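Local atomic coordinates of D-threo-3-hydroxyaspartate dehydratase (Delftia, PDB entry 3WQC), a protein that catalyses the pyridoxal 5'-phosphate-dependent deamination of D-threo-3-hydroxyaspartate to oxaloacetate and ammonia, and also dehydrates L-threo- and L-erythro-3-hydroxyaspartate and D-serine. Residues B[255-260]-B[301-306]; B[275-280]-B[344-349]; B[161-166]-B[211-216]. One frame throughout, in Å; residues are numbered along the deposited sequence. Where two conformers were deposited one is given.

Contact 1 (B[255-260]-B[301-306])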
ATOM      1  N   MET B 255     -11.788   6.927  11.449  1.00 15.96           N
ATOM      2  CA  MET B 255     -13.238   7.120  11.698  0.50 14.75           C
ATOM      3  C   MET B 255     -13.521   7.213  13.181  1.00 16.89           C
ATOM      4  O   MET B 255     -14.375   8.027  13.615  1.00 18.66           O
ATOM      5  CB  MET B 255     -14.118   6.010  11.102  0.50 15.19           C
ATOM      6  CG  MET B 255     -14.147   6.031   9.563  0.50 13.37           C
ATOM      7  SD  MET B 255     -15.045   7.431   8.857  0.50 14.12           S
ATOM      8  CE  MET B 255     -13.868   8.307   7.824  0.50 15.82           C
ATOM      9  N   ARG B 256     -12.854   6.391  13.985  1.00 16.92           N
ATOM     10  CA  ARG B 256     -13.002   6.446  15.458  1.00 17.00           C
ATOM     11  C   ARG B 256     -12.626   7.867  15.929  1.00 15.08           C
ATOM     12  O   ARG B 256     -13.370   8.500  16.743  1.00 21.48           O
ATOM     13  CB  ARG B 256     -12.068   5.413  16.106  1.00 18.92           C
ATOM     14  CG  ARG B 256     -12.202   5.401  17.625  1.00 21.56           C
ATOM     15  CD  ARG B 256     -11.169   6.366  18.241  1.00 21.25           C
ATOM     16  NE  ARG B 256     -11.040   6.179  19.686  1.00 25.62           N
ATOM     17  CZ  ARG B 256     -10.245   6.924  20.471  1.00 24.94           C
ATOM     18  NH1 ARG B 256      -9.480   7.919  19.965  1.00 28.67           N
ATOM     19  NH2 ARG B 256     -10.197   6.653  21.783  1.00 35.92           N
ATOM     20  N   ASN B 257     -11.512   8.442  15.434  1.00 17.24           N
ATOM     21  CA  ASN B 257     -11.094   9.751  15.838  1.00 18.79           C
ATOM     22  C   ASN B 257     -12.026  10.880  15.333  1.00 20.78           C
ATOM     23  O   ASN B 257     -12.185  11.921  16.024  1.00 22.89           O
ATOM     24  CB  ASN B 257      -9.700  10.047  15.404  1.00 18.62           C
ATOM     25  CG  ASN B 257      -8.664   9.374  16.287  1.00 19.47           C
ATOM     26  OD1 ASN B 257      -8.961   9.070  17.466  1.00 21.97           O
ATOM     27  ND2 ASN B 257      -7.419   9.263  15.791  1.00 18.68           N
ATOM     28  N   ILE B 258     -12.642  10.679  14.159  1.00 17.75           N
ATOM     29  CA  ILE B 258     -13.608  11.658  13.649  1.00 17.52           C
ATOM     30  C   ILE B 258     -14.823  11.645  14.583  1.00 19.93           C
ATOM     31  O   ILE B 258     -15.484  12.709  14.749  1.00 22.83           O
ATOM     32  CB  ILE B 258     -14.022  11.311  12.170  1.00 17.92           C
ATOM     33  CG1 ILE B 258     -12.842  11.712  11.291  1.00 18.67           C
ATOM     34  CG2 ILE B 258     -15.281  12.147  11.725  1.00 21.11           C
ATOM     35  CD1 ILE B 258     -12.941  11.019   9.907  1.00 18.92           C
ATOM     36  N   GLY B 259     -15.127  10.484  15.173  1.00 21.27           N
ATOM     37  CA  GLY B 259     -16.162  10.359  16.210  1.00 23.63           C
ATOM     38  C   GLY B 259     -17.398   9.654  15.755  1.00 21.54           C
ATOM     39  O   GLY B 259     -18.417   9.736  16.444  1.00 30.99           O
ATOM     40  N   VAL B 260     -17.346   8.992  14.600  1.00 19.54           N
ATOM     41  CA  VAL B 260     -18.536   8.350  14.024  1.00 19.80           C
ATOM     42  C   VAL B 260     -18.559   6.852  14.327  1.00 19.33           C
ATOM     43  O   VAL B 260     -19.550   6.168  13.978  1.00 23.95           O
ATOM     44  CB  VAL B 260     -18.686   8.655  12.540  1.00 21.61           C
ATOM     45  CG1 VAL B 260     -18.863  10.211  12.353  1.00 26.81           C
ATOM     46  CG2 VAL B 260     -17.496   8.108  11.744  1.00 25.00           C
ATOM     47  N   ARG B 301      -2.357  13.254  12.684  1.00 26.77           N
ATOM     48  CA  ARG B 301      -2.744  14.655  12.950  1.00 30.08           C
ATOM     49  C   ARG B 301      -4.055  14.765  13.749  1.00 27.19           C
ATOM     50  O   ARG B 301      -4.572  15.872  13.952  1.00 38.55           O
ATOM     51  CB  ARG B 301      -2.978  15.366  11.639  1.00 45.07           C
ATOM     52  CG  ARG B 301      -4.115  14.720  10.797  1.00 52.40           C
ATOM     53  CD  ARG B 301      -3.685  13.369  10.239  1.00 33.40           C
ATOM     54  NE  ARG B 301      -2.394  13.530   9.536  1.00 70.26           N
ATOM     55  CZ  ARG B 301      -2.256  13.719   8.220  1.00 94.08           C
ATOM     56  NH1 ARG B 301      -3.295  13.730   7.396  1.00 96.54           N
ATOM     57  NH2 ARG B 301      -1.046  13.875   7.721  1.00153.37           N
ATOM     58  N   GLN B 302      -4.669  13.664  14.127  1.00 21.62           N
ATOM     59  CA  GLN B 302      -5.942  13.673  14.787  1.00 21.14           C
ATOM     60  C   GLN B 302      -5.748  13.740  16.312  1.00 22.41           C
ATOM     61  O   GLN B 302      -4.608  13.876  16.768  1.00 28.22           O
ATOM     62  CB  GLN B 302      -6.737  12.426  14.427  1.00 20.14           C
ATOM     63  CG  GLN B 302      -7.132  12.385  12.946  1.00 18.28           C
ATOM     64  CD  GLN B 302      -8.027  11.200  12.740  1.00 15.40           C
ATOM     65  OE1 GLN B 302      -7.581  10.030  12.959  1.00 16.98           O
ATOM     66  NE2 GLN B 302      -9.267  11.403  12.241  1.00 17.35           N
ATOM     67  N   LYS B 303      -6.829  13.634  17.093  1.00 24.60           N
ATOM     68  CA  LYS B 303      -6.741  13.844  18.526  1.00 27.66           C
ATOM     69  C   LYS B 303      -5.946  12.747  19.222  1.00 25.93           C
ATOM     70  O   LYS B 303      -5.463  12.949  20.319  1.00 29.88           O
ATOM     71  CB  LYS B 303      -8.151  13.966  19.183  1.00 32.76           C
ATOM     72  CG  LYS B 303      -9.047  12.678  19.136  1.00 32.01           C
ATOM     73  CD  LYS B 303     -10.537  12.907  19.482  1.00 39.04           C
ATOM     74  CE  LYS B 303     -11.270  11.590  19.693  1.00 43.03           C
ATOM     75  NZ  LYS B 303     -12.675  11.888  20.129  1.00 49.57           N
ATOM     76  N   GLN B 304      -5.855  11.579  18.618  1.00 22.11           N
ATOM     77  CA  GLN B 304      -5.096  10.487  19.197  1.00 22.78           C
ATOM     78  C   GLN B 304      -4.313   9.759  18.078  1.00 20.29           C
ATOM     79  O   GLN B 304      -4.895   9.174  17.146  1.00 19.24           O
ATOM     80  CB  GLN B 304      -6.030   9.512  19.907  1.00 23.17           C
ATOM     81  CG  GLN B 304      -5.152   8.410  20.546  1.00 27.72           C
ATOM     82  CD  GLN B 304      -5.935   7.620  21.596  1.00 31.08           C
ATOM     83  OE1 GLN B 304      -7.129   7.846  21.806  1.00 36.30           O
ATOM     84  NE2 GLN B 304      -5.283   6.707  22.237  1.00 33.59           N
ATOM     85  N   ASP B 305      -2.995   9.811  18.193  1.00 20.72           N
ATOM     86  CA  ASP B 305      -2.123   9.182  17.167  1.00 19.66           C
ATOM     87  C   ASP B 305      -1.953   7.714  17.509  1.00 17.80           C
ATOM     88  O   ASP B 305      -1.471   7.393  18.640  1.00 23.70           O
ATOM     89  CB  ASP B 305      -0.786   9.934  17.194  1.00 19.91           C
ATOM     90  CG  ASP B 305       0.208   9.430  16.169  1.00 21.95           C
ATOM     91  OD1 ASP B 305      -0.096   8.495  15.422  1.00 22.62           O
ATOM     92  OD2 ASP B 305       1.266  10.049  16.076  1.00 25.19           O
ATOM     93  N   PHE B 306      -2.348   6.820  16.613  1.00 17.07           N
ATOM     94  CA  PHE B 306      -2.232   5.367  16.865  1.00 15.00           C
ATOM     95  C   PHE B 306      -1.000   4.761  16.130  1.00 15.59           C
ATOM     96  O   PHE B 306      -0.966   3.528  15.996  1.00 17.98           O
ATOM     97  CB  PHE B 306      -3.523   4.677  16.446  1.00 17.83           C
ATOM     98  CG  PHE B 306      -4.671   4.966  17.379  1.00 17.40           C
ATOM     99  CD1 PHE B 306      -4.824   4.204  18.570  1.00 20.84           C
ATOM    100  CD2 PHE B 306      -5.629   5.927  17.063  1.00 18.61           C
ATOM    101  CE1 PHE B 306      -5.956   4.414  19.392  1.00 20.54           C
ATOM    102  CE2 PHE B 306      -6.728   6.155  17.890  1.00 19.75           C
ATOM    103  CZ  PHE B 306      -6.890   5.412  19.063  1.00 18.65           C
TER
HETATM  104  O   HOH W   1     -13.760   9.075  19.277  1.00 57.40           O
HETATM  105  O   HOH W   2      -9.407  13.774  15.943  1.00 25.98           O
HETATM  106  O   HOH W   3     -13.952  13.013  17.807  1.00 34.39           O

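Contact 2 (B[275-280]-B[344-349])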
ATOM      1  N   ILE B 275       7.795 -11.729  16.488  1.00 16.77           N
ATOM      2  CA  ILE B 275       8.940 -12.437  15.988  1.00 16.74           C
ATOM      3  C   ILE B 275      10.263 -12.016  16.669  1.00 18.00           C
ATOM      4  O   ILE B 275      11.327 -12.591  16.395  1.00 21.63           O
ATOM      5  CB  ILE B 275       9.082 -12.256  14.441  1.00 17.33           C
ATOM      6  CG1 ILE B 275       9.216 -10.762  14.086  1.00 17.83           C
ATOM      7  CG2 ILE B 275       7.871 -12.872  13.733  1.00 19.69           C
ATOM      8  CD1 ILE B 275       9.564 -10.507  12.586  1.00 17.82           C
ATOM      9  N   GLY B 276      10.206 -11.082  17.615  1.00 21.12           N
ATOM     10  CA  GLY B 276      11.447 -10.682  18.290  1.00 21.77           C
ATOM     11  C   GLY B 276      11.194  -9.548  19.243  1.00 19.71           C
ATOM     12  O   GLY B 276      10.038  -9.112  19.394  1.00 20.51           O
ATOM     13  N   HIS B 277      12.262  -9.098  19.922  1.00 20.89           N
ATOM     14  CA  HIS B 277      12.196  -7.974  20.835  1.00 21.98           C
ATOM     15  C   HIS B 277      13.457  -7.116  20.807  1.00 23.67           C
ATOM     16  O   HIS B 277      14.547  -7.590  20.412  1.00 27.23           O
ATOM     17  CB  HIS B 277      12.047  -8.493  22.274  1.00 21.11           C
ATOM     18  CG  HIS B 277      10.841  -9.349  22.493  1.00 24.49           C
ATOM     19  ND1 HIS B 277      10.814 -10.722  22.284  1.00 24.40           N
ATOM     20  CD2 HIS B 277       9.550  -8.980  22.774  1.00 23.41           C
ATOM     21  CE1 HIS B 277       9.566 -11.190  22.523  1.00 28.41           C
ATOM     22  NE2 HIS B 277       8.781 -10.123  22.799  1.00 27.51           N
ATOM     23  N   GLN B 278      13.351  -5.876  21.366  1.00 25.57           N
ATOM     24  CA  GLN B 278      14.573  -5.112  21.898  1.00 22.16           C
ATOM     25  C   GLN B 278      14.179  -4.745  23.332  1.00 23.77           C
ATOM     26  O   GLN B 278      13.443  -3.769  23.592  1.00 26.11           O
ATOM     27  CB  GLN B 278      14.942  -3.859  21.058  1.00 24.38           C
ATOM     28  CG  GLN B 278      15.489  -4.191  19.675  1.00 24.54           C
ATOM     29  CD  GLN B 278      16.779  -5.016  19.659  1.00 20.66           C
ATOM     30  OE1 GLN B 278      17.394  -5.277  20.723  1.00 29.10           O
ATOM     31  NE2 GLN B 278      17.193  -5.463  18.509  1.00 25.44           N
ATOM     32  N   ALA B 279      14.510  -5.606  24.281  1.00 27.37           N
ATOM     33  CA  ALA B 279      13.932  -5.512  25.630  1.00 30.55           C
ATOM     34  C   ALA B 279      14.291  -4.207  26.295  1.00 26.61           C
ATOM     35  O   ALA B 279      13.445  -3.650  27.047  1.00 33.96           O
ATOM     36  CB  ALA B 279      14.366  -6.729  26.502  1.00 33.34           C
ATOM     37  N   ASP B 280      15.505  -3.691  26.035  1.00 29.04           N
ATOM     38  CA  ASP B 280      15.931  -2.481  26.751  1.00 32.52           C
ATOM     39  C   ASP B 280      15.219  -1.227  26.277  1.00 31.73           C
ATOM     40  O   ASP B 280      15.206  -0.186  26.969  1.00 37.34           O
ATOM     41  CB  ASP B 280      17.447  -2.289  26.730  1.00 34.54           C
ATOM     42  CG  ASP B 280      18.004  -2.104  25.369  1.00 32.68           C
ATOM     43  OD1 ASP B 280      17.275  -2.253  24.348  1.00 44.03           O
ATOM     44  OD2 ASP B 280      19.227  -1.910  25.338  1.00 56.36           O
ATOM     45  N   ASP B 344      10.099  -5.730  30.873  1.00 51.23           N
ATOM     46  CA  ASP B 344       9.630  -7.129  30.642  1.00 52.82           C
ATOM     47  C   ASP B 344       8.677  -7.226  29.396  1.00 38.04           C
ATOM     48  O   ASP B 344       7.635  -7.943  29.414  1.00 39.42           O
ATOM     49  CB  ASP B 344       8.866  -7.632  31.881  1.00 44.29           C
ATOM     50  CG  ASP B 344       9.690  -8.440  32.784  1.00 78.48           C
ATOM     51  OD1 ASP B 344      10.807  -7.961  33.136  1.00 63.64           O
ATOM     52  OD2 ASP B 344       9.205  -9.539  33.178  1.00 87.33           O
ATOM     53  N   ILE B 345       9.005  -6.485  28.353  1.00 35.13           N
ATOM     54  CA  ILE B 345       8.222  -6.549  27.086  1.00 31.06           C
ATOM     55  C   ILE B 345       8.131  -7.998  26.572  1.00 30.29           C
ATOM     56  O   ILE B 345       7.078  -8.399  26.049  1.00 29.43           O
ATOM     57  CB  ILE B 345       8.737  -5.589  25.963  1.00 27.48           C
ATOM     58  CG1 ILE B 345       7.705  -5.500  24.811  1.00 33.30           C
ATOM     59  CG2 ILE B 345      10.112  -5.987  25.457  1.00 29.82           C
ATOM     60  CD1 ILE B 345       6.478  -4.652  25.140  1.00 32.36           C
ATOM     61  N   ALA B 346       9.210  -8.795  26.769  1.00 34.07           N
ATOM     62  CA  ALA B 346       9.190 -10.215  26.334  1.00 33.34           C
ATOM     63  C   ALA B 346       8.151 -11.082  27.110  1.00 32.97           C
ATOM     64  O   ALA B 346       7.629 -12.067  26.571  1.00 38.88           O
ATOM     65  CB  ALA B 346      10.602 -10.836  26.388  1.00 36.99           C
ATOM     66  N   THR B 347       7.893 -10.750  28.388  1.00 39.04           N
ATOM     67  CA  THR B 347       6.868 -11.478  29.192  1.00 35.98           C
ATOM     68  C   THR B 347       5.482 -10.966  28.763  1.00 36.58           C
ATOM     69  O   THR B 347       4.521 -11.736  28.649  1.00 38.31           O
ATOM     70  CB  THR B 347       7.194 -11.540  30.797  1.00 57.97           C
ATOM     71  OG1 THR B 347       6.810 -10.315  31.388  1.00 97.29           O
ATOM     72  CG2 THR B 347       8.665 -11.779  31.033  1.00 50.12           C
ATOM     73  N   ARG B 348       5.369  -9.666  28.473  1.00 33.74           N
ATOM     74  CA  ARG B 348       4.070  -9.170  28.035  1.00 34.56           C
ATOM     75  C   ARG B 348       3.645  -9.721  26.647  1.00 29.69           C
ATOM     76  O   ARG B 348       2.468  -9.989  26.379  1.00 31.49           O
ATOM     77  CB  ARG B 348       4.053  -7.662  28.002  1.00 40.91           C
ATOM     78  CG  ARG B 348       2.647  -7.192  27.755  1.00 55.07           C
ATOM     79  CD  ARG B 348       1.748  -7.605  28.887  1.00 75.33           C
ATOM     80  NE  ARG B 348       1.715  -6.386  29.657  1.00 76.84           N
ATOM     81  CZ  ARG B 348       0.774  -5.464  29.548  1.00 63.74           C
ATOM     82  NH1 ARG B 348      -0.290  -5.682  28.779  1.00 71.02           N
ATOM     83  NH2 ARG B 348       0.871  -4.375  30.296  1.00 66.19           N
ATOM     84  N   PHE B 349       4.618  -9.805  25.774  1.00 28.95           N
ATOM     85  CA  PHE B 349       4.429 -10.238  24.384  1.00 25.73           C
ATOM     86  C   PHE B 349       5.426 -11.349  24.007  1.00 26.71           C
ATOM     87  O   PHE B 349       6.373 -11.098  23.265  1.00 26.94           O
ATOM     88  CB  PHE B 349       4.529  -9.030  23.426  1.00 22.22           C
ATOM     89  CG  PHE B 349       3.469  -8.006  23.648  1.00 25.47           C
ATOM     90  CD1 PHE B 349       2.137  -8.217  23.149  1.00 27.04           C
ATOM     91  CD2 PHE B 349       3.743  -6.808  24.338  1.00 29.27           C
ATOM     92  CE1 PHE B 349       1.140  -7.212  23.370  1.00 26.67           C
ATOM     93  CE2 PHE B 349       2.745  -5.858  24.565  1.00 30.96           C
ATOM     94  CZ  PHE B 349       1.455  -6.053  24.097  1.00 26.70           C
TER
HETATM   95  O   HOH W   4      11.149  -4.503  28.234  1.00 36.59           O

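Contact 3 (B[161-166]-B[211-216])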
ATOM      1  N   LEU B 161     -20.952  27.414 -15.880  1.00 13.05           N
ATOM      2  CA  LEU B 161     -20.169  26.202 -16.264  1.00 13.03           C
ATOM      3  C   LEU B 161     -21.069  24.968 -16.124  1.00 12.60           C
ATOM      4  O   LEU B 161     -21.015  24.061 -16.977  1.00 12.12           O
ATOM      5  CB  LEU B 161     -18.923  26.014 -15.425  1.00 14.91           C
ATOM      6  CG  LEU B 161     -18.093  24.741 -15.621  1.00 19.61           C
ATOM      7  CD1 LEU B 161     -17.626  24.728 -17.076  1.00 20.84           C
ATOM      8  CD2 LEU B 161     -16.883  24.746 -14.671  1.00 21.72           C
ATOM      9  N   LEU B 162     -21.912  24.904 -15.082  1.00 13.91           N
ATOM     10  CA  LEU B 162     -22.895  23.767 -14.929  1.00 13.20           C
ATOM     11  C   LEU B 162     -23.727  23.677 -16.202  1.00 12.52           C
ATOM     12  O   LEU B 162     -23.945  22.569 -16.741  1.00 12.85           O
ATOM     13  CB  LEU B 162     -23.912  23.962 -13.775  1.00 20.00           C
ATOM     14  CG  LEU B 162     -23.490  23.669 -12.457  1.00 22.28           C
ATOM     15  CD1 LEU B 162     -24.628  24.090 -11.485  1.00 21.21           C
ATOM     16  CD2 LEU B 162     -23.293  22.117 -12.344  1.00 22.28           C
ATOM     17  N   LEU B 163     -24.306  24.825 -16.638  1.00 11.94           N
ATOM     18  CA  LEU B 163     -25.169  24.746 -17.824  1.00 12.81           C
ATOM     19  C   LEU B 163     -24.385  24.331 -19.070  1.00 10.24           C
ATOM     20  O   LEU B 163     -24.915  23.664 -19.974  1.00 11.91           O
ATOM     21  CB  LEU B 163     -25.929  26.065 -18.051  1.00 13.53           C
ATOM     22  CG  LEU B 163     -27.169  26.223 -17.179  1.00 20.11           C
ATOM     23  CD1 LEU B 163     -27.313  25.492 -15.891  1.00 18.93           C
ATOM     24  CD2 LEU B 163     -27.785  27.596 -17.317  1.00 16.68           C
ATOM     25  N   ALA B 164     -23.147  24.916 -19.193  1.00 10.22           N
ATOM     26  CA  ALA B 164     -22.375  24.603 -20.393  1.00 10.35           C
ATOM     27  C   ALA B 164     -22.084  23.082 -20.487  1.00  9.33           C
ATOM     28  O   ALA B 164     -22.227  22.449 -21.526  1.00 10.78           O
ATOM     29  CB  ALA B 164     -21.024  25.360 -20.352  1.00 12.39           C
ATOM     30  N   ILE B 165     -21.750  22.486 -19.324  1.00 10.05           N
ATOM     31  CA  ILE B 165     -21.504  21.031 -19.327  1.00  9.17           C
ATOM     32  C   ILE B 165     -22.812  20.271 -19.531  1.00  9.63           C
ATOM     33  O   ILE B 165     -22.849  19.311 -20.355  1.00 10.33           O
ATOM     34  CB  ILE B 165     -20.874  20.644 -17.967  1.00  9.05           C
ATOM     35  CG1 ILE B 165     -19.483  21.294 -17.843  1.00 10.72           C
ATOM     36  CG2 ILE B 165     -20.793  19.109 -17.825  1.00 10.62           C
ATOM     37  CD1 ILE B 165     -18.961  21.200 -16.386  1.00 11.05           C
ATOM     38  N   GLY B 166     -23.886  20.681 -18.807  1.00 10.07           N
ATOM     39  CA  GLY B 166     -25.127  19.959 -19.002  1.00  9.56           C
ATOM     40  C   GLY B 166     -25.671  20.036 -20.441  1.00 10.70           C
ATOM     41  O   GLY B 166     -26.148  19.025 -20.964  1.00 11.47           O
ATOM     42  N   GLU B 211     -30.850  21.949  -8.898  1.00 11.84           N
ATOM     43  CA  GLU B 211     -31.950  22.916  -9.158  1.00 12.27           C
ATOM     44  C   GLU B 211     -31.594  23.921 -10.259  1.00 12.84           C
ATOM     45  O   GLU B 211     -32.468  24.381 -11.025  1.00 12.38           O
ATOM     46  CB  GLU B 211     -32.342  23.642  -7.891  1.00 13.32           C
ATOM     47  CG  GLU B 211     -33.052  22.670  -6.976  1.00 15.60           C
ATOM     48  CD  GLU B 211     -33.362  23.261  -5.608  1.00 22.43           C
ATOM     49  OE1 GLU B 211     -34.086  22.627  -4.780  1.00 22.98           O
ATOM     50  OE2 GLU B 211     -32.910  24.388  -5.293  1.00 32.99           O
ATOM     51  N   ALA B 212     -30.312  24.281 -10.357  1.00 11.20           N
ATOM     52  CA  ALA B 212     -29.852  25.213 -11.442  1.00 11.98           C
ATOM     53  C   ALA B 212     -30.003  24.497 -12.803  1.00 12.21           C
ATOM     54  O   ALA B 212     -30.510  25.089 -13.762  1.00 11.89           O
ATOM     55  CB  ALA B 212     -28.417  25.658 -11.186  1.00 13.39           C
ATOM     56  N   LEU B 213     -29.543  23.228 -12.903  1.00 11.52           N
ATOM     57  CA  LEU B 213     -29.690  22.518 -14.174  1.00 11.39           C
ATOM     58  C   LEU B 213     -31.191  22.444 -14.564  1.00 10.60           C
ATOM     59  O   LEU B 213     -31.555  22.668 -15.713  1.00 11.80           O
ATOM     60  CB  LEU B 213     -29.119  21.091 -14.017  1.00 11.37           C
ATOM     61  CG  LEU B 213     -27.577  21.054 -13.947  1.00 10.58           C
ATOM     62  CD1 LEU B 213     -27.223  19.629 -13.418  1.00 12.96           C
ATOM     63  CD2 LEU B 213     -26.949  21.295 -15.339  1.00 11.85           C
ATOM     64  N   ARG B 214     -32.025  22.044 -13.583  1.00 10.98           N
ATOM     65  CA  ARG B 214     -33.466  21.854 -13.925  1.00 11.85           C
ATOM     66  C   ARG B 214     -34.117  23.218 -14.252  1.00 10.92           C
ATOM     67  O   ARG B 214     -34.982  23.288 -15.118  1.00 13.53           O
ATOM     68  CB  ARG B 214     -34.168  21.259 -12.690  1.00 13.37           C
ATOM     69  CG  ARG B 214     -33.668  19.800 -12.436  1.00 14.47           C
ATOM     70  CD  ARG B 214     -34.432  19.366 -11.072  1.00 22.16           C
ATOM     71  NE  ARG B 214     -33.956  18.220 -10.537  1.00 25.43           N
ATOM     72  CZ  ARG B 214     -33.725  18.007  -9.284  1.00 18.75           C
ATOM     73  NH1 ARG B 214     -34.079  18.876  -8.266  1.00 17.88           N
ATOM     74  NH2 ARG B 214     -33.174  16.885  -9.018  1.00 21.58           N
ATOM     75  N   ALA B 215     -33.644  24.306 -13.616  1.00 11.75           N
ATOM     76  CA  ALA B 215     -34.189  25.665 -13.932  1.00 11.89           C
ATOM     77  C   ALA B 215     -33.856  26.039 -15.413  1.00 13.67           C
ATOM     78  O   ALA B 215     -34.623  26.773 -16.029  1.00 16.61           O
ATOM     79  CB  ALA B 215     -33.630  26.711 -12.955  1.00 15.81           C
ATOM     80  N   ALA B 216     -32.794  25.487 -15.980  1.00 13.53           N
ATOM     81  CA  ALA B 216     -32.395  25.679 -17.388  1.00 14.85           C
ATOM     82  C   ALA B 216     -33.064  24.691 -18.311  1.00 14.68           C
ATOM     83  O   ALA B 216     -32.703  24.600 -19.507  1.00 17.77           O
ATOM     84  CB  ALA B 216     -30.834  25.625 -17.495  1.00 18.05           C
TER

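Contact 1 (B[255-260]-B[301-306])
The side chain of Asn257 overlaps the amide of Gln302 and the backbone of Gln304. Asn257 ND2 gives one hydrogen to Gln302 OE1 at 2.9 Å, in the Asn257 amide plane but above the plane of the Gln302 carbonyl. Asn257 ND2 gives the other to Gln304 O, also at 2.9 Å. The Asn257 and Gln302 amides are turned 73° apart. Gln302 lies against CB of Asn257, and Gln302 NE2 bonds to Val254 O, in the helix that carries Asn257.

Arg256 NH1 donates to Asn257 OD1 at 2.8 Å, almost straight along the C=O and in the guanidinium plane. Arg256 CG is anti to the backbone N (chi1 -179°) and the chain bends at chi2, which brings the guanidinium to Gln304 and Phe306. Arg256 NH1 also reaches Gln304 OE1 at 3.0 Å, on a bent path. Phe306 CZ sits over one face of the guanidinium, 3.7 Å from Arg256 NH1, but the ring points its edge there, the planes 83° apart. Waters link the carbonyls of Arg256 and Asn257 to Lys303 NZ.

Helix 253-258 closes here in a Schellman motif, with Gly259 at positive phi as the C-prime residue. The loop supplies amide and carbonyl oxygens to Arg256 and Asn257. The chemistry is polar: both hydrogens of the Asn257 amide and its oxygen are engaged, which probably fixes the flip of this buried group.

Contact 2 (B[275-280]-B[344-349])
His277, Ile345 and Ala346 bury the most surface here, and the imidazole of His277 is the centre of the contact. Its NE2 donates to Phe349 O, the carbonyl just after helix 345-348. The bond is short, 2.6 Å between His277 NE2 and Phe349 O, with an N-H...O angle of 149°, and the oxygen lies in the plane of the ring. The donor is tilted 27° from the carbonyl plane.

Ala346 approaches the same ring from over one face. Ala346 CA stands 3.8 Å from the ring centroid of His277, a CH-pi contact offset toward the rim. CB of Ala346 lies 4.0 Å from His277 CE1. The imidazole is therefore packed on a face by helix 345-348 and bonded at its edge by the residue that follows it.

Ile345 adds the apolar part. With CG1 anti to the backbone N (chi1 -168°), Ile345 CG2 falls between the backbone N and the carbonyl carbon and reaches both Ala279 CA, at 3.9 Å, and His277 CD2, at 4.1 Å. A water bridges the backbones next to it, giving a hydrogen to Ala279 O and accepting one from Ile345 N at 2.9 Å.

The contact joins the end of strand 268-278 to the short helix 345-348. Strand 283-286 pairs with strand 268-278, with a classic beta bulge where Ile275 and Gly276 face Ile285. Ala284 of strand 283-286 touches both His277 and Phe349. The Phe349 ring meets Phe322 of strand 322-327 edge-to-face. Gln278 NE2 donates to the backbone oxygens of Arg151 and Gly153 of the second subunit.

Contact 3 (B[161-166]-B[211-216])
Leu163 meets Ala216 through its branched end. CD2 of Leu163 lies 3.6 Å from Ala216 CB, and CG and CD1 stand almost as near to the same methyl. Leu163 CD1 also rests on the backbone of the other helix, 3.9 Å from Ala212 O. CG of Leu163 is held beside its backbone N (chi1 -81°), which carries both methyls across to the end of helix 192-215. An alanine here is likely to strip the Ala216 methyl of this partner and open a gap beside Ala212 O.

Leu213 reaches the other way. Leu213 CD2 touches Leu162 O at 3.6 Å and lies 4.3 Å from Gly166 CA. Gly166 matters to this fit, because a CB there would clash with the Leu213 methyl. Leu162 CD1 meets Ala212 CB at 4.1 Å. No hydrogen bond crosses between the two segments.

Both helices belong to the alanine racemase-like TIM-barrel domain, where helices pack outside a parallel sheet. The axes of the segments 161-166 and 211-215 approach to 9.7 Å and cross at -61°. Nearest CA atoms are those of Leu163 and Leu213.

Behind the first shell, Leu162 also rests on Ile143 and Ile145 of strand 140-146 and on Val154. Leu213 packs on Leu218 and Cys220 in the loop that follows its helix.

In the fold
Contact 3 comes first along the chain and closes before the other two open. It joins two outer helices of the barrel domain. Contacts 1 and 2 alternate: 255-260, 275-280, 301-306, then 344-349. Contact 1 ties helix 253-258 to a loop of the serine dehydratase-like domain. Contact 2 lies within that domain, at the end of strand 268-278 in the mixed sheet. Centres of contacts 1 and 2 are about 28 Å apart, of 1 and 3 about 39 Å, and of 2 and 3 about 64 Å, these last on opposite sides of the chain's centre. Contact 1 probably lies where the two domains meet; the side chain of Ile258 is about 8 Å from the bound pyridoxal phosphate.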